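Local structure of DNA helicase RecQ (Deinococcus radiodurans, 4Q48) at residues A92-T97 against R104-A109; R129-L134 against A168-E173; V308-L313 against Q322-A327. The protein probably couples ATP hydrolysis to unwinding of duplex DNA while translocating 3'-5', through the helicase, zinc-binding and RQC core present here. All blocks are in the same frame, centred on the assembly; numbering follows the deposited sequence.

Contacts 1 and 2 belong to the first helicase domain and contact 3 to the second. The centres of contacts 1 and 2 lie about 17 Å apart, and the two are joined directly: Glu107 OE2 makes a salt bridge of 2.7 Å to Arg129 NH1, and Glu107 also packs on Leu133. Contact 3 is well separated, its nearest atoms being about 20 Å from contact 1 and about 29 Å from contact 2. The side chain of Phe93 is about 11 Å from that of Ser53, an ADP-binding residue, although no nucleotide is bound here. The side chain of Thr324 is about 14 Å from the zinc ion. Contact 2 is remote from these sites.

Contact 1: A92-T97 against R104-A109; sequences AFLNST and REVEDA
Val106 carries its CG1 methyl opposite the backbone nitrogen (chi1 171°), and this rotation divides the two branches of the valine between neighbouring residues of the strand. CG1 is directed at side chains: it meets CB of Ala92 at 3.8 Å and CD1 of Leu94 at 3.9 Å. CG2 lies instead against the backbone, 3.8 Å from the carbonyl oxygen of Phe93. Leu94 likewise has its CG turned away from the nitrogen (chi1 -163°), so that CD1 reaches alongside the valine, the two side chains running past each other in opposite senses. CD1 of Leu94 also lies 4.1 Å from the CG methylene of Glu107, the next residue of the helix. Beyond that methylene the glutamate is extended, and its carboxylate is engaged by Arg129 rather than by the strand, while Arg124 touches both Glu107 and Leu94.

The strand and helix are the first two elements of a beta-alpha-beta crossover in the first RecA-like domain: strand 91-94 is outermost in the parallel sheet, helix 100-111 packs on one of its faces, and strand 117-120 returns beside it, hydrogen-bonded to Ala92 and Leu94. The two short axes approach to 8.6 Å with their directions 123° apart. Leu118 of the returning strand also touches Ala92, Leu94 and Val106, adding to the apolar layer beneath the helix. Phe93, whose side chain leaves from the other face, packs against Met77 and Val81 of helix 74-84, so this edge strand is sandwiched between two helices.

Contact 2: R129-L134 against A168-E173; sequences RTLDLL and AERFPE
The guanidinium group of Arg170 lies with one face over Leu131 and presents an edge to Asp132. On the face, Leu131 CB sits 3.6 Å from Arg170 NH1, displaced toward the rim of the flat group. At the edge, Arg170 NH2 donates to Asp132 OD1 at 2.6 Å in a salt bridge with an N-H...O angle of 147°. The oxygen lies close to the guanidinium plane and is approached nearly along its C-O axis, but the carboxylate itself is turned 60° from that plane, and it is a single oxygen that accepts the bond. A bend in the arginine chain at chi3 (71°) brings the group to this position beside helix 128-135.

Phe171, the first residue past helix 165-170, reaches the same helix beside the arginine. Its ring is directed edge-on at the carbonyl of Leu131, with CZ 3.6 Å from that oxygen, while CE1 meets Leu131 CD2 at 3.7 Å. Leu134, one turn along the helix from Leu131, brings CB to 3.7 Å from Phe171 CZ, from an oblique direction. Leu131 thus meets both, its CB at the guanidinium and its CD2 at the ring. The ring also meets Phe142 of strand 139-145, which places this end of the contact against the central sheet of the first helicase domain.

A leucine in place of Arg170 would probably leave Asp132 without its cationic mate and the backbone-side methylene of Leu131 without its flat cover.

The chemistry is therefore graded: aromatic and aliphatic groups meet in the buried part, and the charge pair, joined by a long, weak ion pair from Glu135 OE2 to the same NH2, stands at the margin, where Asp132 is exposed and solvent is likely to weaken the attraction.

Contact 3: V308-L313 against Q322-A327; sequences VAHLDL and QETGRA
His310 and Glu323 form the close, directional part of this contact. His310 NE2 donates to Glu323 OE1 at 2.6 Å, and the bond is almost straight, with an N-H...O angle of 170°. The acceptor lies near the imidazole plane and is reached almost head-on from beyond the C-O bond, while ring and carboxylate planes are 32° apart. Glu323 is extended beyond CG (chi2 152°), which carries its carboxylate across to the ring. Glu323 CB also comes to the ring edge, 3.8 Å from His310 CE1, and Thr324 CG2 approaches that same carbon at 3.9 Å. Both approaches are in or near the plane of the imidazole. Tyr242 and Tyr320 meet the ring as well, so its orientation is set by more than the one bond.

Toward Val308 the contact is looser in kind, with no polar bond. One methyl, CG2, lies 3.7 Å from the carbonyl oxygen of Glu323 and 4.1 Å from Ala327 CB; the other, CG1, rests 4.0 Å from Thr324 CA. A type I turn from Thr324 to Ala327 brings the alanine round to this side. Gln322 is exposed to solvent, while Arg326 leads away from the strand and hydrogen-bonds through NH1 to Tyr242 OH.

Strand 305-310 and helix 317-324 begin a beta-alpha-beta unit completed by strand 334-340, within the second RecA-like domain. QETGRA forms the first part of helicase motif VI, which in related superfamily 2 enzymes faces the nucleotide cleft between the two domains.

Contact 1: A92-T97 against R104-A109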
ATOM      1  N   ALA A  92     -21.142   7.919  16.942  1.00 40.96           N
ATOM      2  CA  ALA A  92     -22.115   6.847  16.991  1.00 41.61           C
ATOM      3  C   ALA A  92     -21.975   5.944  15.796  1.00 44.84           C
ATOM      4  O   ALA A  92     -21.199   6.234  14.886  1.00 45.48           O
ATOM      5  CB  ALA A  92     -23.505   7.416  17.070  1.00 40.55           C
ATOM      6  N   PHE A  93     -22.700   4.832  15.808  1.00 44.69           N
ATOM      7  CA  PHE A  93     -22.639   3.900  14.687  1.00 45.77           C
ATOM      8  C   PHE A  93     -23.981   3.641  14.141  1.00 44.82           C
ATOM      9  O   PHE A  93     -24.929   3.428  14.888  1.00 45.62           O
ATOM     10  CB  PHE A  93     -22.070   2.538  15.080  1.00 54.46           C
ATOM     11  CG  PHE A  93     -20.750   2.613  15.693  1.00 62.58           C
ATOM     12  CD1 PHE A  93     -19.651   2.980  14.938  1.00 71.56           C
ATOM     13  CD2 PHE A  93     -20.592   2.338  17.034  1.00 71.96           C
ATOM     14  CE1 PHE A  93     -18.401   3.071  15.502  1.00 79.71           C
ATOM     15  CE2 PHE A  93     -19.350   2.423  17.609  1.00 88.49           C
ATOM     16  CZ  PHE A  93     -18.245   2.782  16.834  1.00 83.56           C
ATOM     17  N   LEU A  94     -24.023   3.569  12.824  1.00 47.68           N
ATOM     18  CA  LEU A  94     -25.228   3.283  12.108  1.00 44.02           C
ATOM     19  C   LEU A  94     -24.920   2.134  11.137  1.00 50.10           C
ATOM     20  O   LEU A  94     -24.118   2.288  10.215  1.00 45.58           O
ATOM     21  CB  LEU A  94     -25.691   4.551  11.401  1.00 40.64           C
ATOM     22  CG  LEU A  94     -27.102   4.720  10.857  1.00 44.49           C
ATOM     23  CD1 LEU A  94     -28.055   4.882  12.027  1.00 48.02           C
ATOM     24  CD2 LEU A  94     -27.132   5.960   9.964  1.00 34.06           C
ATOM     25  N   ASN A  95     -25.564   0.989  11.361  1.00 52.47           N
ATOM     26  CA  ASN A  95     -25.434  -0.183  10.494  1.00 60.08           C
ATOM     27  C   ASN A  95     -26.552  -1.189  10.775  1.00 67.12           C
ATOM     28  O   ASN A  95     -27.260  -1.086  11.785  1.00 64.30           O
ATOM     29  CB  ASN A  95     -24.078  -0.868  10.679  1.00 63.09           C
ATOM     30  CG  ASN A  95     -23.736  -1.086  12.138  1.00 61.30           C
ATOM     31  OD1 ASN A  95     -24.335  -1.931  12.800  1.00 63.52           O
ATOM     32  ND2 ASN A  95     -22.770  -0.327  12.646  1.00 54.92           N
ATOM     33  N   SER A  96     -26.687  -2.185   9.905  1.00 68.69           N
ATOM     34  CA  SER A  96     -27.797  -3.124  10.025  1.00 73.29           C
ATOM     35  C   SER A  96     -27.615  -4.209  11.091  1.00 75.63           C
ATOM     36  O   SER A  96     -28.513  -5.018  11.297  1.00 81.57           O
ATOM     37  CB  SER A  96     -28.079  -3.768   8.667  1.00 77.30           C
ATOM     38  OG  SER A  96     -28.636  -2.804   7.781  1.00 74.05           O
ATOM     39  N   THR A  97     -26.477  -4.223  11.781  1.00 73.67           N
ATOM     40  CA  THR A  97     -26.357  -5.047  12.981  1.00 67.59           C
ATOM     41  C   THR A  97     -27.230  -4.484  14.100  1.00 70.41           C
ATOM     42  O   THR A  97     -27.359  -5.102  15.149  1.00 78.74           O
ATOM     43  CB  THR A  97     -24.899  -5.121  13.518  1.00 70.51           C
ATOM     44  OG1 THR A  97     -24.628  -4.019  14.411  1.00 60.34           O
ATOM     45  CG2 THR A  97     -23.889  -5.161  12.369  1.00 72.62           C
ATOM     46  N   ARG A 104     -33.002   4.122  15.093  1.00 60.91           N
ATOM     47  CA  ARG A 104     -33.899   5.252  15.016  1.00 58.55           C
ATOM     48  C   ARG A 104     -33.436   6.369  15.948  1.00 56.51           C
ATOM     49  O   ARG A 104     -33.755   7.547  15.716  1.00 58.35           O
ATOM     50  CB  ARG A 104     -35.313   4.768  15.367  1.00 61.62           C
ATOM     51  CG  ARG A 104     -36.441   5.764  15.278  1.00 66.02           C
ATOM     52  CD  ARG A 104     -37.764   5.081  15.653  1.00 70.46           C
ATOM     53  NE  ARG A 104     -37.930   3.818  14.931  1.00 71.55           N
ATOM     54  CZ  ARG A 104     -38.401   2.693  15.469  1.00 70.86           C
ATOM     55  NH1 ARG A 104     -38.765   2.663  16.747  1.00 70.46           N
ATOM     56  NH2 ARG A 104     -38.504   1.593  14.728  1.00 65.42           N
ATOM     57  N   GLU A 105     -32.611   6.032  16.942  1.00 55.16           N
ATOM     58  CA  GLU A 105     -32.167   7.057  17.902  1.00 59.43           C
ATOM     59  C   GLU A 105     -30.805   7.641  17.579  1.00 56.39           C
ATOM     60  O   GLU A 105     -30.475   8.745  18.035  1.00 60.06           O
ATOM     61  CB  GLU A 105     -32.112   6.474  19.321  1.00 60.82           C
ATOM     62  CG  GLU A 105     -33.164   5.405  19.597  1.00 74.63           C
ATOM     63  CD  GLU A 105     -33.102   4.838  21.008  1.00 81.05           C
ATOM     64  OE1 GLU A 105     -34.026   5.130  21.802  1.00 84.62           O
ATOM     65  OE2 GLU A 105     -32.061   4.224  21.360  1.00 79.81           O
ATOM     66  N   VAL A 106     -30.046   6.951  16.739  1.00 43.95           N
ATOM     67  CA  VAL A 106     -28.817   7.515  16.234  1.00 43.52           C
ATOM     68  C   VAL A 106     -29.218   8.503  15.157  1.00 44.73           C
ATOM     69  O   VAL A 106     -28.656   9.602  15.032  1.00 40.93           O
ATOM     70  CB  VAL A 106     -27.879   6.416  15.705  1.00 44.25           C
ATOM     71  CG1 VAL A 106     -26.681   7.004  14.983  1.00 35.81           C
ATOM     72  CG2 VAL A 106     -27.420   5.560  16.875  1.00 43.20           C
ATOM     73  N   GLU A 107     -30.224   8.112  14.395  1.00 44.55           N
ATOM     74  CA  GLU A 107     -30.805   9.008  13.419  1.00 49.38           C
ATOM     75  C   GLU A 107     -31.347  10.279  14.081  1.00 46.73           C
ATOM     76  O   GLU A 107     -31.105  11.377  13.553  1.00 38.85           O
ATOM     77  CB  GLU A 107     -31.891   8.294  12.626  1.00 41.28           C
ATOM     78  CG  GLU A 107     -31.291   7.406  11.578  1.00 43.03           C
ATOM     79  CD  GLU A 107     -32.308   6.520  10.929  1.00 47.85           C
ATOM     80  OE1 GLU A 107     -33.449   6.477  11.435  1.00 50.79           O
ATOM     81  OE2 GLU A 107     -31.970   5.870   9.914  1.00 45.96           O
ATOM     82  N   ASP A 108     -32.050  10.143  15.214  1.00 40.49           N
ATOM     83  CA  ASP A 108     -32.564  11.330  15.903  1.00 48.68           C
ATOM     84  C   ASP A 108     -31.402  12.190  16.329  1.00 45.30           C
ATOM     85  O   ASP A 108     -31.417  13.411  16.195  1.00 39.64           O
ATOM     86  CB  ASP A 108     -33.388  10.979  17.153  1.00 57.86           C
ATOM     87  CG  ASP A 108     -34.877  10.797  16.869  1.00 69.17           C
ATOM     88  OD1 ASP A 108     -35.281  10.640  15.688  1.00 61.25           O
ATOM     89  OD2 ASP A 108     -35.646  10.798  17.862  1.00 74.67           O
ATOM     90  N   ALA A 109     -30.362  11.517  16.800  1.00 46.08           N
ATOM     91  CA  ALA A 109     -29.228  12.209  17.356  1.00 42.81           C
ATOM     92  C   ALA A 109     -28.476  12.915  16.248  1.00 42.47           C
ATOM     93  O   ALA A 109     -28.021  14.048  16.419  1.00 42.66           O
ATOM     94  CB  ALA A 109     -28.335  11.219  18.108  1.00 40.30           C
TER

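Contact 2: R129-L134 against A168-E173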
ATOM      1  N   ARG A 129     -33.279   5.918   1.440  1.00 43.00           N
ATOM      2  CA  ARG A 129     -33.779   6.548   2.648  1.00 39.90           C
ATOM      3  C   ARG A 129     -32.668   7.263   3.418  1.00 48.95           C
ATOM      4  O   ARG A 129     -32.845   8.411   3.848  1.00 52.30           O
ATOM      5  CB  ARG A 129     -34.468   5.515   3.526  1.00 31.85           C
ATOM      6  CG  ARG A 129     -35.079   6.079   4.748  1.00 29.31           C
ATOM      7  CD  ARG A 129     -35.278   4.995   5.764  1.00 37.35           C
ATOM      8  NE  ARG A 129     -35.871   5.484   7.002  1.00 34.62           N
ATOM      9  CZ  ARG A 129     -35.196   5.588   8.138  1.00 40.71           C
ATOM     10  NH1 ARG A 129     -33.913   5.248   8.155  1.00 41.39           N
ATOM     11  NH2 ARG A 129     -35.793   6.038   9.244  1.00 44.55           N
ATOM     12  N   THR A 130     -31.525   6.600   3.591  1.00 45.81           N
ATOM     13  CA  THR A 130     -30.449   7.186   4.376  1.00 47.99           C
ATOM     14  C   THR A 130     -29.917   8.483   3.740  1.00 43.52           C
ATOM     15  O   THR A 130     -29.652   9.465   4.428  1.00 41.76           O
ATOM     16  CB  THR A 130     -29.277   6.175   4.544  1.00 45.69           C
ATOM     17  OG1 THR A 130     -29.749   5.004   5.211  1.00 47.11           O
ATOM     18  CG2 THR A 130     -28.116   6.780   5.347  1.00 35.99           C
ATOM     19  N   LEU A 131     -29.797   8.490   2.422  1.00 43.47           N
ATOM     20  CA  LEU A 131     -29.278   9.658   1.720  1.00 43.67           C
ATOM     21  C   LEU A 131     -30.234  10.846   1.891  1.00 46.21           C
ATOM     22  O   LEU A 131     -29.813  12.006   1.911  1.00 45.46           O
ATOM     23  CB  LEU A 131     -29.056   9.319   0.248  1.00 45.42           C
ATOM     24  CG  LEU A 131     -27.811   8.440   0.046  1.00 45.74           C
ATOM     25  CD1 LEU A 131     -27.923   7.680  -1.246  1.00 49.16           C
ATOM     26  CD2 LEU A 131     -26.499   9.224   0.083  1.00 43.69           C
ATOM     27  N   ASP A 132     -31.520  10.544   2.054  1.00 46.32           N
ATOM     28  CA  ASP A 132     -32.525  11.578   2.265  1.00 42.29           C
ATOM     29  C   ASP A 132     -32.351  12.260   3.636  1.00 44.43           C
ATOM     30  O   ASP A 132     -32.413  13.500   3.706  1.00 44.25           O
ATOM     31  CB  ASP A 132     -33.941  10.978   2.157  1.00 41.47           C
ATOM     32  CG  ASP A 132     -34.407  10.800   0.708  1.00 40.88           C
ATOM     33  OD1 ASP A 132     -33.771  11.343  -0.212  1.00 41.11           O
ATOM     34  OD2 ASP A 132     -35.406  10.086   0.485  1.00 39.55           O
ATOM     35  N   LEU A 133     -32.117  11.472   4.702  1.00 38.43           N
ATOM     36  CA  LEU A 133     -31.902  12.022   6.047  1.00 34.43           C
ATOM     37  C   LEU A 133     -30.724  12.971   6.038  1.00 43.30           C
ATOM     38  O   LEU A 133     -30.762  14.072   6.622  1.00 42.82           O
ATOM     39  CB  LEU A 133     -31.617  10.949   7.087  1.00 34.23           C
ATOM     40  CG  LEU A 133     -32.671   9.965   7.588  1.00 45.83           C
ATOM     41  CD1 LEU A 133     -32.223   9.485   8.938  1.00 45.46           C
ATOM     42  CD2 LEU A 133     -34.067  10.557   7.690  1.00 46.82           C
ATOM     43  N   LEU A 134     -29.679  12.552   5.340  1.00 36.22           N
ATOM     44  CA  LEU A 134     -28.461  13.326   5.322  1.00 35.58           C
ATOM     45  C   LEU A 134     -28.740  14.701   4.760  1.00 39.33           C
ATOM     46  O   LEU A 134     -28.161  15.699   5.203  1.00 39.13           O
ATOM     47  CB  LEU A 134     -27.410  12.590   4.496  1.00 40.17           C
ATOM     48  CG  LEU A 134     -26.847  11.363   5.237  1.00 36.59           C
ATOM     49  CD1 LEU A 134     -26.084  10.461   4.298  1.00 35.35           C
ATOM     50  CD2 LEU A 134     -25.947  11.814   6.379  1.00 25.44           C
ATOM     51  N   ALA A 168     -20.580  12.539  -4.300  1.00 58.19           N
ATOM     52  CA  ALA A 168     -20.295  13.721  -5.103  1.00 59.43           C
ATOM     53  C   ALA A 168     -21.521  14.201  -5.902  1.00 59.77           C
ATOM     54  O   ALA A 168     -21.598  15.375  -6.272  1.00 53.26           O
ATOM     55  CB  ALA A 168     -19.139  13.450  -6.021  1.00 63.41           C
ATOM     56  N   GLU A 169     -22.461  13.303  -6.196  1.00 57.19           N
ATOM     57  CA  GLU A 169     -23.687  13.709  -6.895  1.00 56.25           C
ATOM     58  C   GLU A 169     -24.656  14.454  -6.000  1.00 54.34           C
ATOM     59  O   GLU A 169     -24.902  15.637  -6.177  1.00 57.41           O
ATOM     60  CB  GLU A 169     -24.410  12.506  -7.489  1.00 58.61           C
ATOM     61  CG  GLU A 169     -24.164  12.296  -8.971  1.00 70.22           C
ATOM     62  CD  GLU A 169     -24.282  10.835  -9.377  1.00 89.65           C
ATOM     63  OE1 GLU A 169     -23.226  10.153  -9.521  1.00 77.23           O
ATOM     64  OE2 GLU A 169     -25.438  10.372  -9.539  1.00 99.31           O
ATOM     65  N   ARG A 170     -25.171  13.758  -4.999  1.00 54.88           N
ATOM     66  CA  ARG A 170     -26.244  14.295  -4.186  1.00 50.09           C
ATOM     67  C   ARG A 170     -25.766  15.352  -3.203  1.00 52.58           C
ATOM     68  O   ARG A 170     -26.584  16.121  -2.681  1.00 58.36           O
ATOM     69  CB  ARG A 170     -26.994  13.155  -3.488  1.00 47.02           C
ATOM     70  CG  ARG A 170     -28.009  12.554  -4.453  1.00 52.43           C
ATOM     71  CD  ARG A 170     -28.877  11.467  -3.892  1.00 47.63           C
ATOM     72  NE  ARG A 170     -29.837  12.000  -2.952  1.00 43.14           N
ATOM     73  CZ  ARG A 170     -30.807  11.288  -2.387  1.00 48.17           C
ATOM     74  NH1 ARG A 170     -30.954  10.005  -2.675  1.00 52.74           N
ATOM     75  NH2 ARG A 170     -31.631  11.861  -1.517  1.00 50.00           N
ATOM     76  N   PHE A 171     -24.456  15.413  -2.973  1.00 52.50           N
ATOM     77  CA  PHE A 171     -23.877  16.393  -2.053  1.00 51.50           C
ATOM     78  C   PHE A 171     -22.617  17.028  -2.600  1.00 53.03           C
ATOM     79  O   PHE A 171     -21.553  16.857  -2.015  1.00 56.74           O
ATOM     80  CB  PHE A 171     -23.534  15.748  -0.700  1.00 50.51           C
ATOM     81  CG  PHE A 171     -24.643  14.925  -0.120  1.00 44.13           C
ATOM     82  CD1 PHE A 171     -24.766  13.593  -0.443  1.00 39.61           C
ATOM     83  CD2 PHE A 171     -25.564  15.497   0.734  1.00 38.69           C
ATOM     84  CE1 PHE A 171     -25.784  12.850   0.078  1.00 43.70           C
ATOM     85  CE2 PHE A 171     -26.581  14.770   1.254  1.00 40.56           C
ATOM     86  CZ  PHE A 171     -26.699  13.442   0.934  1.00 46.73           C
ATOM     87  N   PRO A 172     -22.721  17.765  -3.717  1.00 56.15           N
ATOM     88  CA  PRO A 172     -21.529  18.393  -4.308  1.00 52.07           C
ATOM     89  C   PRO A 172     -20.883  19.415  -3.384  1.00 54.46           C
ATOM     90  O   PRO A 172     -19.666  19.581  -3.348  1.00 55.83           O
ATOM     91  CB  PRO A 172     -22.078  19.087  -5.553  1.00 44.34           C
ATOM     92  CG  PRO A 172     -23.376  18.406  -5.838  1.00 47.20           C
ATOM     93  CD  PRO A 172     -23.932  18.052  -4.501  1.00 53.02           C
ATOM     94  N   GLU A 173     -21.724  20.110  -2.638  1.00 55.03           N
ATOM     95  CA  GLU A 173     -21.274  21.230  -1.834  1.00 53.86           C
ATOM     96  C   GLU A 173     -20.515  20.800  -0.592  1.00 50.48           C
ATOM     97  O   GLU A 173     -19.771  21.599  -0.027  1.00 57.21           O
ATOM     98  CB  GLU A 173     -22.478  22.108  -1.460  1.00 53.39           C
ATOM     99  CG  GLU A 173     -23.328  21.555  -0.322  1.00 51.11           C
ATOM    100  CD  GLU A 173     -24.143  20.306  -0.703  1.00 59.63           C
ATOM    101  OE1 GLU A 173     -24.157  19.903  -1.907  1.00 53.14           O
ATOM    102  OE2 GLU A 173     -24.784  19.734   0.226  1.00 61.49           O
TER

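Contact 3: V308-L313 against Q322-A327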
ATOM      1  N   VAL A 308      11.858  -8.776  11.848  1.00 36.04           N
ATOM      2  CA  VAL A 308      10.854  -9.560  11.158  1.00 33.61           C
ATOM      3  C   VAL A 308      11.510 -10.345  10.041  1.00 33.28           C
ATOM      4  O   VAL A 308      12.108  -9.773   9.122  1.00 34.06           O
ATOM      5  CB  VAL A 308       9.722  -8.709  10.607  1.00 32.63           C
ATOM      6  CG1 VAL A 308       8.934  -9.508   9.610  1.00 34.15           C
ATOM      7  CG2 VAL A 308       8.808  -8.308  11.737  1.00 34.74           C
ATOM      8  N   ALA A 309      11.361 -11.664  10.124  1.00 34.44           N
ATOM      9  CA  ALA A 309      11.926 -12.588   9.163  1.00 33.67           C
ATOM     10  C   ALA A 309      10.870 -13.145   8.229  1.00 37.30           C
ATOM     11  O   ALA A 309       9.838 -13.641   8.678  1.00 39.07           O
ATOM     12  CB  ALA A 309      12.627 -13.729   9.888  1.00 32.70           C
ATOM     13  N   HIS A 310      11.153 -13.120   6.925  1.00 38.20           N
ATOM     14  CA  HIS A 310      10.273 -13.779   5.970  1.00 36.49           C
ATOM     15  C   HIS A 310      10.978 -14.993   5.376  1.00 42.05           C
ATOM     16  O   HIS A 310      12.020 -14.862   4.732  1.00 40.41           O
ATOM     17  CB  HIS A 310       9.835 -12.803   4.880  1.00 33.48           C
ATOM     18  CG  HIS A 310       8.689 -11.924   5.286  1.00 34.06           C
ATOM     19  ND1 HIS A 310       8.864 -10.659   5.811  1.00 32.87           N
ATOM     20  CD2 HIS A 310       7.350 -12.137   5.252  1.00 29.87           C
ATOM     21  CE1 HIS A 310       7.680 -10.132   6.073  1.00 33.12           C
ATOM     22  NE2 HIS A 310       6.747 -11.006   5.738  1.00 31.23           N
ATOM     23  N   LEU A 311      10.408 -16.177   5.593  1.00 42.08           N
ATOM     24  CA  LEU A 311      11.048 -17.402   5.138  1.00 40.33           C
ATOM     25  C   LEU A 311      10.351 -17.879   3.871  1.00 47.41           C
ATOM     26  O   LEU A 311      10.723 -18.896   3.268  1.00 48.33           O
ATOM     27  CB  LEU A 311      10.980 -18.458   6.235  1.00 36.92           C
ATOM     28  CG  LEU A 311      12.093 -18.321   7.271  1.00 39.68           C
ATOM     29  CD1 LEU A 311      11.891 -19.294   8.426  1.00 43.63           C
ATOM     30  CD2 LEU A 311      13.453 -18.500   6.652  1.00 39.64           C
ATOM     31  N   ASP A 312       9.341 -17.115   3.470  1.00 41.45           N
ATOM     32  CA  ASP A 312       8.645 -17.315   2.210  1.00 47.12           C
ATOM     33  C   ASP A 312       8.225 -15.949   1.691  1.00 48.10           C
ATOM     34  O   ASP A 312       8.228 -14.959   2.435  1.00 41.33           O
ATOM     35  CB  ASP A 312       7.397 -18.213   2.347  1.00 48.58           C
ATOM     36  CG  ASP A 312       7.705 -19.596   2.868  1.00 51.91           C
ATOM     37  OD1 ASP A 312       8.486 -20.331   2.222  1.00 52.57           O
ATOM     38  OD2 ASP A 312       7.125 -19.959   3.917  1.00 59.99           O
ATOM     39  N   LEU A 313       7.877 -15.892   0.410  1.00 43.69           N
ATOM     40  CA  LEU A 313       7.376 -14.663  -0.168  1.00 38.64           C
ATOM     41  C   LEU A 313       6.045 -14.294   0.447  1.00 43.05           C
ATOM     42  O   LEU A 313       5.161 -15.147   0.589  1.00 44.54           O
ATOM     43  CB  LEU A 313       7.239 -14.797  -1.670  1.00 43.23           C
ATOM     44  CG  LEU A 313       8.521 -14.612  -2.457  1.00 43.21           C
ATOM     45  CD1 LEU A 313       8.196 -14.768  -3.941  1.00 43.23           C
ATOM     46  CD2 LEU A 313       9.123 -13.253  -2.149  1.00 35.35           C
ATOM     47  N   GLN A 322       3.095  -4.244   5.824  1.00 37.31           N
ATOM     48  CA  GLN A 322       2.414  -4.272   7.106  1.00 40.01           C
ATOM     49  C   GLN A 322       3.184  -5.240   8.004  1.00 40.14           C
ATOM     50  O   GLN A 322       3.393  -4.975   9.191  1.00 36.87           O
ATOM     51  CB  GLN A 322       0.941  -4.703   6.999  1.00 39.92           C
ATOM     52  CG  GLN A 322       0.434  -5.265   8.339  1.00 48.90           C
ATOM     53  CD  GLN A 322      -0.907  -5.993   8.289  1.00 69.48           C
ATOM     54  OE1 GLN A 322      -1.155  -6.822   7.404  1.00 82.53           O
ATOM     55  NE2 GLN A 322      -1.763  -5.719   9.275  1.00 68.02           N
ATOM     56  N   GLU A 323       3.643  -6.348   7.434  1.00 39.33           N
ATOM     57  CA  GLU A 323       4.326  -7.331   8.252  1.00 36.60           C
ATOM     58  C   GLU A 323       5.687  -6.826   8.764  1.00 33.04           C
ATOM     59  O   GLU A 323       5.906  -6.782   9.954  1.00 32.24           O
ATOM     60  CB  GLU A 323       4.484  -8.632   7.482  1.00 35.47           C
ATOM     61  CG  GLU A 323       3.239  -9.462   7.472  1.00 36.52           C
ATOM     62  CD  GLU A 323       3.138 -10.347   6.242  1.00 44.56           C
ATOM     63  OE1 GLU A 323       4.200 -10.734   5.705  1.00 41.58           O
ATOM     64  OE2 GLU A 323       1.999 -10.633   5.795  1.00 52.61           O
ATOM     65  N   THR A 324       6.579  -6.406   7.881  1.00 31.75           N
ATOM     66  CA  THR A 324       7.832  -5.835   8.325  1.00 32.60           C
ATOM     67  C   THR A 324       7.596  -4.645   9.263  1.00 37.26           C
ATOM     68  O   THR A 324       8.421  -4.354  10.142  1.00 33.28           O
ATOM     69  CB  THR A 324       8.705  -5.349   7.148  1.00 33.82           C
ATOM     70  OG1 THR A 324       8.025  -4.298   6.465  1.00 31.15           O
ATOM     71  CG2 THR A 324       9.017  -6.464   6.180  1.00 32.33           C
ATOM     72  N   GLY A 325       6.489  -3.937   9.044  1.00 38.37           N
ATOM     73  CA  GLY A 325       6.199  -2.732   9.785  1.00 33.51           C
ATOM     74  C   GLY A 325       5.897  -2.960  11.241  1.00 32.83           C
ATOM     75  O   GLY A 325       5.808  -2.016  12.005  1.00 39.16           O
ATOM     76  N   ARG A 326       5.737  -4.211  11.641  1.00 34.54           N
ATOM     77  CA  ARG A 326       5.471  -4.508  13.043  1.00 35.02           C
ATOM     78  C   ARG A 326       6.727  -4.451  13.858  1.00 39.18           C
ATOM     79  O   ARG A 326       6.707  -4.637  15.076  1.00 50.19           O
ATOM     80  CB  ARG A 326       4.834  -5.884  13.208  1.00 30.55           C
ATOM     81  CG  ARG A 326       3.477  -6.001  12.608  1.00 34.38           C
ATOM     82  CD  ARG A 326       2.719  -7.105  13.240  1.00 43.37           C
ATOM     83  NE  ARG A 326       1.283  -6.941  13.067  1.00 48.82           N
ATOM     84  CZ  ARG A 326       0.611  -7.451  12.047  1.00 57.00           C
ATOM     85  NH1 ARG A 326       1.266  -8.141  11.117  1.00 53.78           N
ATOM     86  NH2 ARG A 326      -0.705  -7.280  11.957  1.00 62.72           N
ATOM     87  N   ALA A 327       7.820  -4.140  13.189  1.00 36.91           N
ATOM     88  CA  ALA A 327       9.108  -4.115  13.825  1.00 35.65           C
ATOM     89  C   ALA A 327       9.422  -2.704  14.236  1.00 34.07           C
ATOM     90  O   ALA A 327       8.841  -1.777  13.708  1.00 34.77           O
ATOM     91  CB  ALA A 327      10.169  -4.655  12.892  1.00 37.66           C
TER